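Side-chain contacts in 5-carboxymethyl-2-hydroxymuconate semialdehyde dehydrogenase (Thermus thermophilus, PDB 2D4E), which probably catalyses the NAD-dependent oxidation of 5-carboxymethyl-2-hydroxymuconate semialdehyde to the corresponding carboxylic acid: residues D339-V344 / S380-D385; K89-R94 / D216-V221; G482-G487 / L492-D497; A8-E13 / H102-A107. All blocks are in the same frame, centred on the assembly; numbering follows the deposited sequence.

From the N terminus, interaction 4 comes first: it closes a loop of 88 residues by setting the hairpin strand 10-11 against helix 103-114. Before it closes, helix 85-101 opens interaction 2, which ends at the turn leading into edge strand 222-224 of the five-stranded sheet, so these two contacts cross along the chain. Interaction 1 follows in series and joins a loop between helices 315-331 and 350-365 to one between strands 369-372 and 395-398; its nearest atoms are about 6 Å from interaction 4. Last is interaction 3, a short closure over four residues where helix 488-495 meets strand 496-504. Interactions 1 and 3 lie on opposite sides of the chain's centre, yet both touch the second subunit.

Interaction 1. Residues D339-V344 / S380-D385; sequences DPETEV and SFRGED
D339 and R382 meet from opposite directions, and their two charged groups make the close part of this contact. R382 NE lies 2.7 Å from D339 OD1, and R382 NH2 gives the second bond of the salt bridge to D339 OD2, also 2.7 Å. The pairing is two-pronged but not flat: the carboxylate and guanidinium planes stand 68° apart, and the NE bond is bent enough to count as weak. On the opposite face of the carboxylate, E341 N reaches D339 OD2 at 2.9 Å, forming an Asx turn, so this oxygen is gripped from both faces. With CG anti to the backbone N (chi1 178°), the D339 carboxylate points at R382.

Each segment folds into a type I beta turn, D339 to T342 and S380 to G383. The first sits between helices 315-331 and 350-365; the second lies in the connection from strand 369-372 to strand 395-398, the antiparallel pair at one margin of the mixed sheet.

Beside the salt bridge a water donates to D339 OD1 and, at 2.6 Å, to E384 OE1. S380 OG donates to that same E384 OE1 on its anti lone pair, while Y3 bonds to the other oxygen of E384, OE2.

The outer side is looser. R382 is exposed, and E341 crosses it at about a right angle, bringing CG to 3.5 Å from R382 NH2. Exposed F381 brings CE2 to 4.3 Å from E341 CB, an oblique touch.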
loop_
_atom_site.group_PDB
_atom_site.type_symbol
_atom_site.label_atom_id
_atom_site.label_comp_id
_atom_site.label_asym_id
_atom_site.label_seq_id
_atom_site.Cartn_x
_atom_site.Cartn_y
_atom_site.Cartn_z
ATOM N N ASP C 339 -3.386 47.592 -1.575
ATOM C CA ASP C 339 -4.738 48.130 -1.419
ATOM C C ASP C 339 -5.723 46.976 -1.196
ATOM O O ASP C 339 -5.936 46.151 -2.081
ATOM C CB ASP C 339 -5.125 48.928 -2.670
ATOM C CG ASP C 339 -6.542 49.492 -2.608
ATOM O OD1 ASP C 339 -6.912 50.242 -3.537
ATOM O OD2 ASP C 339 -7.292 49.188 -1.652
ATOM N N PRO C 340 -6.334 46.900 -0.002
ATOM C CA PRO C 340 -7.287 45.814 0.271
ATOM C C PRO C 340 -8.441 45.661 -0.724
ATOM O O PRO C 340 -9.087 44.613 -0.768
ATOM C CB PRO C 340 -7.763 46.110 1.700
ATOM C CG PRO C 340 -7.493 47.583 1.874
ATOM C CD PRO C 340 -6.174 47.765 1.178
ATOM N N GLU C 341 -8.688 46.689 -1.531
ATOM C CA GLU C 341 -9.768 46.640 -2.517
ATOM C C GLU C 341 -9.345 46.001 -3.839
ATOM O O GLU C 341 -10.190 45.621 -4.647
ATOM C CB GLU C 341 -10.293 48.049 -2.798
ATOM C CG GLU C 341 -11.006 48.679 -1.624
ATOM C CD GLU C 341 -12.221 47.881 -1.211
ATOM O OE1 GLU C 341 -13.191 47.828 -2.002
ATOM O OE2 GLU C 341 -12.200 47.301 -0.100
ATOM N N THR C 342 -8.038 45.887 -4.051
ATOM C CA THR C 342 -7.493 45.318 -5.280
ATOM C C THR C 342 -7.778 43.827 -5.453
ATOM O O THR C 342 -7.697 43.059 -4.495
ATOM C CB THR C 342 -5.966 45.513 -5.336
ATOM O OG1 THR C 342 -5.657 46.911 -5.262
ATOM C CG2 THR C 342 -5.397 44.919 -6.627
ATOM N N GLU C 343 -8.109 43.424 -6.678
ATOM C CA GLU C 343 -8.362 42.016 -6.973
ATOM C C GLU C 343 -7.280 41.541 -7.934
ATOM O O GLU C 343 -6.809 40.405 -7.849
ATOM C CB GLU C 343 -9.749 41.821 -7.594
ATOM C CG GLU C 343 -10.896 42.147 -6.642
ATOM C CD GLU C 343 -12.256 41.947 -7.277
ATOM O OE1 GLU C 343 -12.971 41.004 -6.878
ATOM O OE2 GLU C 343 -12.606 42.730 -8.183
ATOM N N VAL C 344 -6.890 42.419 -8.851
ATOM C CA VAL C 344 -5.842 42.110 -9.814
ATOM C C VAL C 344 -4.755 43.176 -9.738
ATOM O O VAL C 344 -5.022 44.370 -9.895
ATOM C CB VAL C 344 -6.393 42.032 -11.263
ATOM C CG1 VAL C 344 -5.249 42.107 -12.270
ATOM C CG2 VAL C 344 -7.151 40.730 -11.455
ATOM N N SER C 380 -6.503 52.896 -11.865
ATOM C CA SER C 380 -6.870 51.891 -10.879
ATOM C C SER C 380 -8.337 52.072 -10.542
ATOM O O SER C 380 -8.970 53.037 -10.972
ATOM C CB SER C 380 -6.048 52.049 -9.601
ATOM O OG SER C 380 -6.548 53.115 -8.806
ATOM N N PHE C 381 -8.868 51.133 -9.772
ATOM C CA PHE C 381 -10.253 51.170 -9.338
ATOM C C PHE C 381 -10.514 52.471 -8.573
ATOM O O PHE C 381 -11.628 52.996 -8.588
ATOM C CB PHE C 381 -10.536 49.962 -8.432
ATOM C CG PHE C 381 -11.727 50.143 -7.533
ATOM C CD1 PHE C 381 -13.019 50.139 -8.053
ATOM C CD2 PHE C 381 -11.553 50.349 -6.165
ATOM C CE1 PHE C 381 -14.128 50.337 -7.223
ATOM C CE2 PHE C 381 -12.654 50.550 -5.325
ATOM C CZ PHE C 381 -13.943 50.544 -5.854
ATOM N N ARG C 382 -9.485 52.981 -7.901
ATOM C CA ARG C 382 -9.623 54.209 -7.125
ATOM C C ARG C 382 -9.305 55.472 -7.917
ATOM O O ARG C 382 -9.247 56.565 -7.351
ATOM C CB ARG C 382 -8.733 54.163 -5.881
ATOM C CG ARG C 382 -9.053 53.029 -4.927
ATOM C CD ARG C 382 -8.441 53.292 -3.565
ATOM N NE ARG C 382 -8.581 52.156 -2.663
ATOM C CZ ARG C 382 -8.721 52.270 -1.347
ATOM N NH1 ARG C 382 -8.749 53.472 -0.786
ATOM N NH2 ARG C 382 -8.814 51.187 -0.587
ATOM N N GLY C 383 -9.093 55.320 -9.222
ATOM C CA GLY C 383 -8.794 56.470 -10.055
ATOM C C GLY C 383 -7.331 56.867 -10.081
ATOM O O GLY C 383 -6.994 57.933 -10.594
ATOM N N GLU C 384 -6.459 56.020 -9.540
ATOM C CA GLU C 384 -5.026 56.303 -9.514
ATOM C C GLU C 384 -4.401 56.014 -10.873
ATOM O O GLU C 384 -4.900 55.183 -11.631
ATOM C CB GLU C 384 -4.321 55.431 -8.472
ATOM C CG GLU C 384 -4.824 55.580 -7.054
ATOM C CD GLU C 384 -4.456 54.382 -6.194
ATOM O OE1 GLU C 384 -4.982 53.284 -6.460
ATOM O OE2 GLU C 384 -3.642 54.532 -5.261
ATOM N N ASP C 385 -3.302 56.697 -11.175
ATOM C CA ASP C 385 -2.591 56.486 -12.431
ATOM C C ASP C 385 -1.705 55.252 -12.248
ATOM O O ASP C 385 -0.900 55.193 -11.317
ATOM C CB ASP C 385 -1.752 57.727 -12.768
ATOM C CG ASP C 385 -0.716 57.464 -13.844
ATOM O OD1 ASP C 385 -1.042 56.787 -14.844
ATOM O OD2 ASP C 385 0.427 57.948 -13.692
HETATM O O HOH W 1 -4.941 50.811 -5.721
#

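Interaction 2. Residues K89-R94 / D216-V221; sequences KRYLLR and DLPPGV
Y91 carries the helix side of this contact: CG anti to the carbonyl carbon (chi1 -82°) brings the ring out toward the 216-221 loop, where L217 meets it with a CH-pi interaction. L217 CD2 sits over one face of the ring, 4.1 Å from the centroid and 27° off the normal. R90 NH2, in a salt bridge with E87, lies over the opposite face, offset toward the rim.

The other apolar touch is at the ring's hydroxyl end, where P218 comes from the opposite direction, its CD 3.9 Å from Y91 CZ; L217 and P218 also pack on W80 of helix 63-80.

Polar atoms add only proximity: D216 O comes to 3.5 Å from Y91 CE2. D216, with positive phi, follows helix 203-214 and closes its end in a Schellman motif. From there the chain passes through a type II turn, P218 to V221, with G220 at positive phi, into strand 222-224 at the edge of the parallel sheet. Y91 therefore joins helix 85-101 to a helix-to-strand connection of the Rossmann-type NAD-binding part.

With no hydrogen bond between the segments, the contact depends on shape and dispersion, so the hold is probably weakly directional.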
loop_
_atom_site.group_PDB
_atom_site.type_symbol
_atom_site.label_atom_id
_atom_site.label_comp_id
_atom_site.label_asym_id
_atom_site.label_seq_id
_atom_site.Cartn_x
_atom_site.Cartn_y
_atom_site.Cartn_z
ATOM N N LYS C 89 12.307 15.873 12.043
ATOM C CA LYS C 89 10.915 16.258 12.224
ATOM C C LYS C 89 10.870 17.492 13.128
ATOM O O LYS C 89 10.110 18.431 12.880
ATOM C CB LYS C 89 10.126 15.116 12.868
ATOM C CG LYS C 89 8.708 15.492 13.296
ATOM C CD LYS C 89 8.003 14.323 13.978
ATOM C CE LYS C 89 6.565 14.679 14.302
ATOM N NZ LYS C 89 5.771 13.515 14.792
ATOM N N ARG C 90 11.694 17.489 14.173
ATOM C CA ARG C 90 11.737 18.615 15.101
ATOM C C ARG C 90 12.144 19.885 14.362
ATOM O O ARG C 90 11.553 20.944 14.567
ATOM C CB ARG C 90 12.720 18.348 16.245
ATOM C CG ARG C 90 12.726 19.444 17.314
ATOM C CD ARG C 90 13.853 19.242 18.320
ATOM N NE ARG C 90 15.175 19.364 17.709
ATOM C CZ ARG C 90 15.676 20.495 17.222
ATOM N NH1 ARG C 90 14.965 21.618 17.269
ATOM N NH2 ARG C 90 16.895 20.508 16.700
ATOM N N TYR C 91 13.152 19.779 13.507
ATOM C CA TYR C 91 13.606 20.928 12.735
ATOM C C TYR C 91 12.514 21.475 11.811
ATOM O O TYR C 91 12.284 22.676 11.782
ATOM C CB TYR C 91 14.825 20.567 11.894
ATOM C CG TYR C 91 16.135 20.593 12.633
ATOM C CD1 TYR C 91 16.891 19.437 12.776
ATOM C CD2 TYR C 91 16.651 21.787 13.133
ATOM C CE1 TYR C 91 18.132 19.462 13.391
ATOM C CE2 TYR C 91 17.901 21.827 13.754
ATOM C CZ TYR C 91 18.634 20.658 13.876
ATOM O OH TYR C 91 19.872 20.675 14.470
ATOM N N LEU C 92 11.849 20.603 11.054
ATOM C CA LEU C 92 10.795 21.065 10.152
ATOM C C LEU C 92 9.704 21.799 10.927
ATOM O O LEU C 92 9.212 22.833 10.486
ATOM C CB LEU C 92 10.171 19.900 9.369
ATOM C CG LEU C 92 11.053 19.113 8.393
ATOM C CD1 LEU C 92 10.159 18.316 7.459
ATOM C CD2 LEU C 92 11.911 20.047 7.576
ATOM N N LEU C 93 9.327 21.260 12.081
ATOM C CA LEU C 93 8.307 21.892 12.910
ATOM C C LEU C 93 8.781 23.250 13.435
ATOM O O LEU C 93 7.980 24.172 13.619
ATOM C CB LEU C 93 7.936 20.981 14.081
ATOM C CG LEU C 93 7.179 19.712 13.684
ATOM C CD1 LEU C 93 6.888 18.889 14.931
ATOM C CD2 LEU C 93 5.882 20.092 12.965
ATOM N N ARG C 94 10.084 23.367 13.676
ATOM C CA ARG C 94 10.658 24.617 14.162
ATOM C C ARG C 94 10.627 25.650 13.036
ATOM O O ARG C 94 10.332 26.828 13.257
ATOM C CB ARG C 94 12.100 24.388 14.620
ATOM C CG ARG C 94 12.817 25.639 15.109
ATOM C CD ARG C 94 12.049 26.338 16.224
ATOM N NE ARG C 94 12.819 27.455 16.770
ATOM C CZ ARG C 94 12.291 28.485 17.426
ATOM N NH1 ARG C 94 10.977 28.554 17.623
ATOM N NH2 ARG C 94 13.083 29.451 17.878
ATOM N N ASP C 216 18.298 27.004 13.386
ATOM C CA ASP C 216 19.581 26.372 13.683
ATOM C C ASP C 216 19.886 25.075 12.925
ATOM O O ASP C 216 20.462 24.142 13.485
ATOM C CB ASP C 216 19.704 26.144 15.198
ATOM C CG ASP C 216 21.102 25.705 15.618
ATOM O OD1 ASP C 216 22.091 26.256 15.087
ATOM O OD2 ASP C 216 21.212 24.816 16.490
ATOM N N LEU C 217 19.507 25.012 11.651
ATOM C CA LEU C 217 19.805 23.824 10.855
ATOM C C LEU C 217 21.324 23.699 10.811
ATOM O O LEU C 217 22.030 24.707 10.831
ATOM C CB LEU C 217 19.293 23.970 9.421
ATOM C CG LEU C 217 17.846 23.654 9.036
ATOM C CD1 LEU C 217 17.712 23.796 7.516
ATOM C CD2 LEU C 217 17.471 22.236 9.466
ATOM N N PRO C 218 21.852 22.468 10.765
ATOM C CA PRO C 218 23.308 22.325 10.715
ATOM C C PRO C 218 23.870 23.018 9.472
ATOM O O PRO C 218 23.194 23.110 8.445
ATOM C CB PRO C 218 23.503 20.816 10.681
ATOM C CG PRO C 218 22.363 20.332 11.513
ATOM C CD PRO C 218 21.210 21.162 10.991
ATOM N N PRO C 219 25.115 23.515 9.555
ATOM C CA PRO C 219 25.766 24.204 8.435
ATOM C C PRO C 219 25.856 23.308 7.210
ATOM O O PRO C 219 26.234 22.146 7.319
ATOM C CB PRO C 219 27.158 24.532 8.980
ATOM C CG PRO C 219 26.966 24.547 10.469
ATOM C CD PRO C 219 26.036 23.389 10.697
ATOM N N GLY C 220 25.517 23.851 6.049
ATOM C CA GLY C 220 25.597 23.080 4.823
ATOM C C GLY C 220 24.328 22.348 4.426
ATOM O O GLY C 220 24.158 21.998 3.260
ATOM N N VAL C 221 23.435 22.112 5.381
ATOM C CA VAL C 221 22.199 21.408 5.077
ATOM C C VAL C 221 21.351 22.195 4.079
ATOM O O VAL C 221 20.798 21.619 3.146
ATOM C CB VAL C 221 21.398 21.121 6.358
ATOM C CG1 VAL C 221 20.036 20.527 6.012
ATOM C CG2 VAL C 221 22.187 20.149 7.237
#

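Interaction 3. Residues G482-G487 / L492-D497; sequences GDRREG and LDFYTD
E486 reaches across to Y495 with the end of its side chain. From CB the chain turns at CG, bent at chi2 (-69°), which swings the carboxylate toward helix 488-495. CD is the first atom to arrive, 3.5 Å from Y495 OH. Beyond it the two oxygens part: OE1 lies in the plane of the tyrosine ring at its edge, 3.4 Å from Y495 CE1, whereas OE2 accepts the hydrogen bond from Y495 OH at 2.6 Å. The hydroxyl comes in on the syn side of OE2, 23° out of the carboxylate plane. OE2 also forms a salt bridge with R182 of helix 175-188, so OE2 is held twice; the side chain of E486 is buried and lies about 8 Å from the bound NAD. Putting an alanine here would probably leave Y495 OH without its acceptor and the charge of R182 without this mate.

The loop 482-487 leads into helix 488-495, which passes directly, without an intervening loop, into strand 496-504, the strand paired with 154-162 in a long antiparallel arm of this aldehyde dehydrogenase fold.

Further back along the loop, R484 crosses F494 at about a right angle. The edge of the F494 ring, through CD2, stands over the rim of one guanidinium face, 4.2 Å from R484 NE, with the two planes 75° apart. The strongest polar partner of R484 lies across the subunit boundary, where its NH2 pairs in a salt bridge with D483 of the second subunit.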
loop_
_atom_site.group_PDB
_atom_site.type_symbol
_atom_site.label_atom_id
_atom_site.label_comp_id
_atom_site.label_asym_id
_atom_site.label_seq_id
_atom_site.Cartn_x
_atom_site.Cartn_y
_atom_site.Cartn_z
ATOM N N GLY C 482 5.506 18.387 -17.531
ATOM C CA GLY C 482 6.442 17.821 -16.580
ATOM C C GLY C 482 6.335 16.326 -16.383
ATOM O O GLY C 482 5.712 15.610 -17.169
ATOM N N ASP C 483 6.956 15.858 -15.313
ATOM C CA ASP C 483 6.958 14.447 -14.993
ATOM C C ASP C 483 7.211 14.292 -13.495
ATOM O O ASP C 483 7.595 15.253 -12.824
ATOM C CB ASP C 483 8.046 13.741 -15.811
ATOM C CG ASP C 483 8.031 12.239 -15.626
ATOM O OD1 ASP C 483 6.930 11.641 -15.661
ATOM O OD2 ASP C 483 9.122 11.654 -15.454
ATOM N N ARG C 484 6.985 13.087 -12.976
ATOM C CA ARG C 484 7.170 12.806 -11.556
ATOM C C ARG C 484 6.039 13.462 -10.779
ATOM O O ARG C 484 5.255 14.238 -11.330
ATOM C CB ARG C 484 8.500 13.368 -11.057
ATOM C CG ARG C 484 9.725 12.875 -11.804
ATOM C CD ARG C 484 10.273 11.636 -11.158
ATOM N NE ARG C 484 11.564 11.249 -11.719
ATOM C CZ ARG C 484 12.261 10.201 -11.303
ATOM N NH1 ARG C 484 11.786 9.451 -10.320
ATOM N NH2 ARG C 484 13.418 9.895 -11.876
ATOM N N ARG C 485 5.968 13.162 -9.489
ATOM C CA ARG C 485 4.926 13.729 -8.652
ATOM C C ARG C 485 5.455 14.190 -7.304
ATOM O O ARG C 485 6.462 13.684 -6.812
ATOM C CB ARG C 485 3.819 12.697 -8.437
ATOM C CG ARG C 485 3.068 12.298 -9.705
ATOM C CD ARG C 485 2.036 13.346 -10.110
ATOM N NE ARG C 485 1.326 12.939 -11.321
ATOM C CZ ARG C 485 1.776 13.129 -12.561
ATOM N NH1 ARG C 485 2.938 13.733 -12.773
ATOM N NH2 ARG C 485 1.067 12.696 -13.595
ATOM N N GLU C 486 4.771 15.175 -6.731
ATOM C CA GLU C 486 5.094 15.706 -5.412
ATOM C C GLU C 486 3.846 15.424 -4.575
ATOM O O GLU C 486 2.782 15.120 -5.129
ATOM C CB GLU C 486 5.339 17.221 -5.459
ATOM C CG GLU C 486 6.691 17.650 -6.021
ATOM C CD GLU C 486 7.860 17.287 -5.111
ATOM O OE1 GLU C 486 7.633 16.916 -3.943
ATOM O OE2 GLU C 486 9.015 17.385 -5.561
ATOM N N GLY C 487 3.974 15.515 -3.255
ATOM C CA GLY C 487 2.832 15.270 -2.390
ATOM C C GLY C 487 2.927 13.989 -1.579
ATOM O O GLY C 487 2.943 12.893 -2.144
ATOM N N LEU C 492 8.326 10.686 -2.212
ATOM C CA LEU C 492 9.372 9.727 -1.847
ATOM C C LEU C 492 10.051 9.075 -3.035
ATOM O O LEU C 492 11.249 8.802 -2.994
ATOM C CB LEU C 492 8.811 8.613 -0.964
ATOM C CG LEU C 492 8.621 8.856 0.530
ATOM C CD1 LEU C 492 7.994 7.608 1.135
ATOM C CD2 LEU C 492 9.961 9.158 1.198
ATOM N N ASP C 493 9.285 8.810 -4.087
ATOM C CA ASP C 493 9.839 8.165 -5.266
ATOM C C ASP C 493 10.939 8.960 -5.933
ATOM O O ASP C 493 11.758 8.401 -6.663
ATOM C CB ASP C 493 8.728 7.855 -6.265
ATOM C CG ASP C 493 8.048 6.538 -5.963
ATOM O OD1 ASP C 493 8.698 5.486 -6.172
ATOM O OD2 ASP C 493 6.881 6.558 -5.504
ATOM N N PHE C 494 10.967 10.263 -5.685
ATOM C CA PHE C 494 12.002 11.097 -6.268
ATOM C C PHE C 494 13.141 11.379 -5.297
ATOM O O PHE C 494 14.306 11.258 -5.661
ATOM C CB PHE C 494 11.421 12.426 -6.765
ATOM C CG PHE C 494 12.470 13.424 -7.188
ATOM C CD1 PHE C 494 12.856 14.454 -6.333
ATOM C CD2 PHE C 494 13.089 13.318 -8.430
ATOM C CE1 PHE C 494 13.845 15.371 -6.710
ATOM C CE2 PHE C 494 14.081 14.224 -8.821
ATOM C CZ PHE C 494 14.461 15.256 -7.957
ATOM N N TYR C 495 12.800 11.736 -4.061
ATOM C CA TYR C 495 13.804 12.080 -3.061
ATOM C C TYR C 495 14.545 10.928 -2.391
ATOM O O TYR C 495 15.527 11.164 -1.691
ATOM C CB TYR C 495 13.181 12.968 -1.978
ATOM C CG TYR C 495 12.620 14.278 -2.503
ATOM C CD1 TYR C 495 11.243 14.451 -2.686
ATOM C CD2 TYR C 495 13.468 15.338 -2.837
ATOM C CE1 TYR C 495 10.726 15.652 -3.190
ATOM C CE2 TYR C 495 12.963 16.538 -3.343
ATOM C CZ TYR C 495 11.598 16.687 -3.515
ATOM O OH TYR C 495 11.106 17.867 -4.018
ATOM N N THR C 496 14.088 9.695 -2.597
ATOM C CA THR C 496 14.747 8.545 -1.989
ATOM C C THR C 496 15.017 7.452 -3.014
ATOM O O THR C 496 14.485 7.488 -4.121
ATOM C CB THR C 496 13.895 7.934 -0.838
ATOM O OG1 THR C 496 12.717 7.319 -1.375
ATOM C CG2 THR C 496 13.489 9.006 0.159
ATOM N N ASP C 497 15.859 6.490 -2.640
ATOM C CA ASP C 497 16.201 5.362 -3.506
ATOM C C ASP C 497 15.674 4.071 -2.896
ATOM O O ASP C 497 15.813 3.850 -1.687
ATOM C CB ASP C 497 17.718 5.203 -3.657
ATOM C CG ASP C 497 18.361 6.336 -4.429
ATOM O OD1 ASP C 497 17.761 6.808 -5.418
ATOM O OD2 ASP C 497 19.485 6.733 -4.050
#

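Interaction 4. Residues A8-E13 / H102-A107; sequences AGISWE and HADELA
In I10, CG1 lies anti to the carbonyl carbon (chi1 -56°) and CD1 extends straight on (chi2 173°), so the branch reaches out toward helix 103-114. D104 turns its CG beside its own backbone N (chi1 -65°), laying the carboxylate against that branch. The two side chains therefore lie alongside each other, pointing opposite ways, with I10 CG1 3.5 Å from D104 OD1. CD1 goes further and meets A107 CB, one helical turn on, at 3.9 Å. With an alanine here, the methyl of A107 would probably lose its partner on this strand and a gap would open beside D104.

Waters link the rest. One lies 2.9 Å from D104 OD1 and also within bonding distance of A8 O; a second lies 2.8 Å from D104 OD2 and near G9 O. A third accepts from S11 N at 2.8 Å and gives a weak bond to D104 OD2.

The contact seats the small N-terminal hairpin, strands 6-7 and 10-11, on the first turns of helix 103-114. R122 of helix 118-136 adds a long, weak ion pair to D104 OD1.

The chemistry is thus divided: I10 makes the direct touch, chiefly through its CG1-CD1 branch, while the carboxylate is linked through water to the backbone of the hairpin turn and of S11, its charge probably eased by the nearby helix start and by R122.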
loop_
_atom_site.group_PDB
_atom_site.type_symbol
_atom_site.label_atom_id
_atom_site.label_comp_id
_atom_site.label_asym_id
_atom_site.label_seq_id
_atom_site.Cartn_x
_atom_site.Cartn_y
_atom_site.Cartn_z
ATOM N N ALA C 8 -4.483 42.874 5.496
ATOM C CA ALA C 8 -4.253 41.445 5.680
ATOM C C ALA C 8 -3.748 41.192 7.105
ATOM O O ALA C 8 -2.972 40.266 7.352
ATOM C CB ALA C 8 -3.236 40.936 4.658
ATOM N N GLY C 9 -4.194 42.029 8.038
ATOM C CA GLY C 9 -3.786 41.886 9.424
ATOM C C GLY C 9 -2.389 42.411 9.701
ATOM O O GLY C 9 -1.862 42.238 10.804
ATOM N N ILE C 10 -1.784 43.055 8.706
ATOM C CA ILE C 10 -0.437 43.599 8.858
ATOM C C ILE C 10 -0.485 45.124 9.008
ATOM O O ILE C 10 -1.151 45.813 8.232
ATOM C CB ILE C 10 0.442 43.222 7.641
ATOM C CG1 ILE C 10 0.458 41.699 7.470
ATOM C CG2 ILE C 10 1.857 43.740 7.835
ATOM C CD1 ILE C 10 1.148 41.224 6.204
ATOM N N SER C 11 0.215 45.648 10.010
ATOM C CA SER C 11 0.221 47.088 10.255
ATOM C C SER C 11 0.958 47.823 9.148
ATOM O O SER C 11 1.934 47.313 8.595
ATOM C CB SER C 11 0.885 47.403 11.598
ATOM O OG SER C 11 2.282 47.194 11.529
ATOM N N TRP C 12 0.502 49.026 8.825
ATOM C CA TRP C 12 1.159 49.786 7.778
ATOM C C TRP C 12 2.605 50.082 8.175
ATOM O O TRP C 12 3.481 50.181 7.315
ATOM C CB TRP C 12 0.401 51.091 7.491
ATOM C CG TRP C 12 0.748 51.654 6.147
ATOM C CD1 TRP C 12 1.711 52.584 5.867
ATOM C CD2 TRP C 12 0.223 51.227 4.883
ATOM N NE1 TRP C 12 1.822 52.757 4.505
ATOM C CE2 TRP C 12 0.921 51.934 3.878
ATOM C CE3 TRP C 12 -0.767 50.309 4.502
ATOM C CZ2 TRP C 12 0.662 51.753 2.512
ATOM C CZ3 TRP C 12 -1.025 50.128 3.139
ATOM C CH2 TRP C 12 -0.312 50.848 2.165
ATOM N N GLU C 13 2.855 50.208 9.478
ATOM C CA GLU C 13 4.201 50.481 9.976
ATOM C C GLU C 13 5.155 49.361 9.564
ATOM O O GLU C 13 6.284 49.621 9.143
ATOM C CB GLU C 13 4.197 50.619 11.505
ATOM C CG GLU C 13 3.549 51.900 12.040
ATOM C CD GLU C 13 2.065 52.005 11.719
ATOM O OE1 GLU C 13 1.313 51.057 12.039
ATOM O OE2 GLU C 13 1.648 53.044 11.154
ATOM N N HIS C 102 7.409 35.027 11.514
ATOM C CA HIS C 102 7.848 36.076 10.602
ATOM C C HIS C 102 6.868 36.226 9.438
ATOM O O HIS C 102 7.202 36.829 8.423
ATOM C CB HIS C 102 9.238 35.740 10.053
ATOM C CG HIS C 102 10.302 35.660 11.104
ATOM N ND1 HIS C 102 10.912 36.778 11.633
ATOM C CD2 HIS C 102 10.856 34.597 11.733
ATOM C CE1 HIS C 102 11.794 36.405 12.543
ATOM N NE2 HIS C 102 11.780 35.087 12.623
ATOM N N ALA C 103 5.661 35.689 9.597
ATOM C CA ALA C 103 4.645 35.725 8.542
ATOM C C ALA C 103 4.397 37.097 7.915
ATOM O O ALA C 103 4.373 37.221 6.692
ATOM C CB ALA C 103 3.333 35.154 9.064
ATOM N N ASP C 104 4.206 38.116 8.744
ATOM C CA ASP C 104 3.951 39.462 8.236
ATOM C C ASP C 104 5.081 39.962 7.336
ATOM O O ASP C 104 4.829 40.489 6.250
ATOM C CB ASP C 104 3.741 40.448 9.395
ATOM C CG ASP C 104 2.485 40.148 10.209
ATOM O OD1 ASP C 104 1.657 39.315 9.777
ATOM O OD2 ASP C 104 2.320 40.762 11.284
ATOM N N GLU C 105 6.322 39.796 7.790
ATOM C CA GLU C 105 7.485 40.229 7.022
ATOM C C GLU C 105 7.549 39.505 5.673
ATOM O O GLU C 105 7.759 40.135 4.633
ATOM C CB GLU C 105 8.772 39.944 7.801
ATOM C CG GLU C 105 8.862 40.607 9.166
ATOM C CD GLU C 105 9.796 39.853 10.110
ATOM O OE1 GLU C 105 10.926 39.509 9.699
ATOM O OE2 GLU C 105 9.402 39.601 11.266
ATOM N N LEU C 106 7.384 38.180 5.704
ATOM C CA LEU C 106 7.426 37.356 4.493
ATOM C C LEU C 106 6.350 37.771 3.485
ATOM O O LEU C 106 6.613 37.886 2.284
ATOM C CB LEU C 106 7.264 35.868 4.860
ATOM C CG LEU C 106 8.484 35.192 5.523
ATOM C CD1 LEU C 106 8.087 33.878 6.180
ATOM C CD2 LEU C 106 9.567 34.961 4.470
ATOM N N ALA C 107 5.141 38.001 3.977
ATOM C CA ALA C 107 4.042 38.403 3.115
ATOM C C ALA C 107 4.348 39.733 2.443
ATOM O O ALA C 107 4.234 39.868 1.228
ATOM C CB ALA C 107 2.760 38.509 3.922
HETATM O O HOH W 2 -1.144 38.869 9.083
HETATM O O HOH W 3 -0.369 40.406 12.067
HETATM O O HOH W 4 1.967 44.072 11.528
#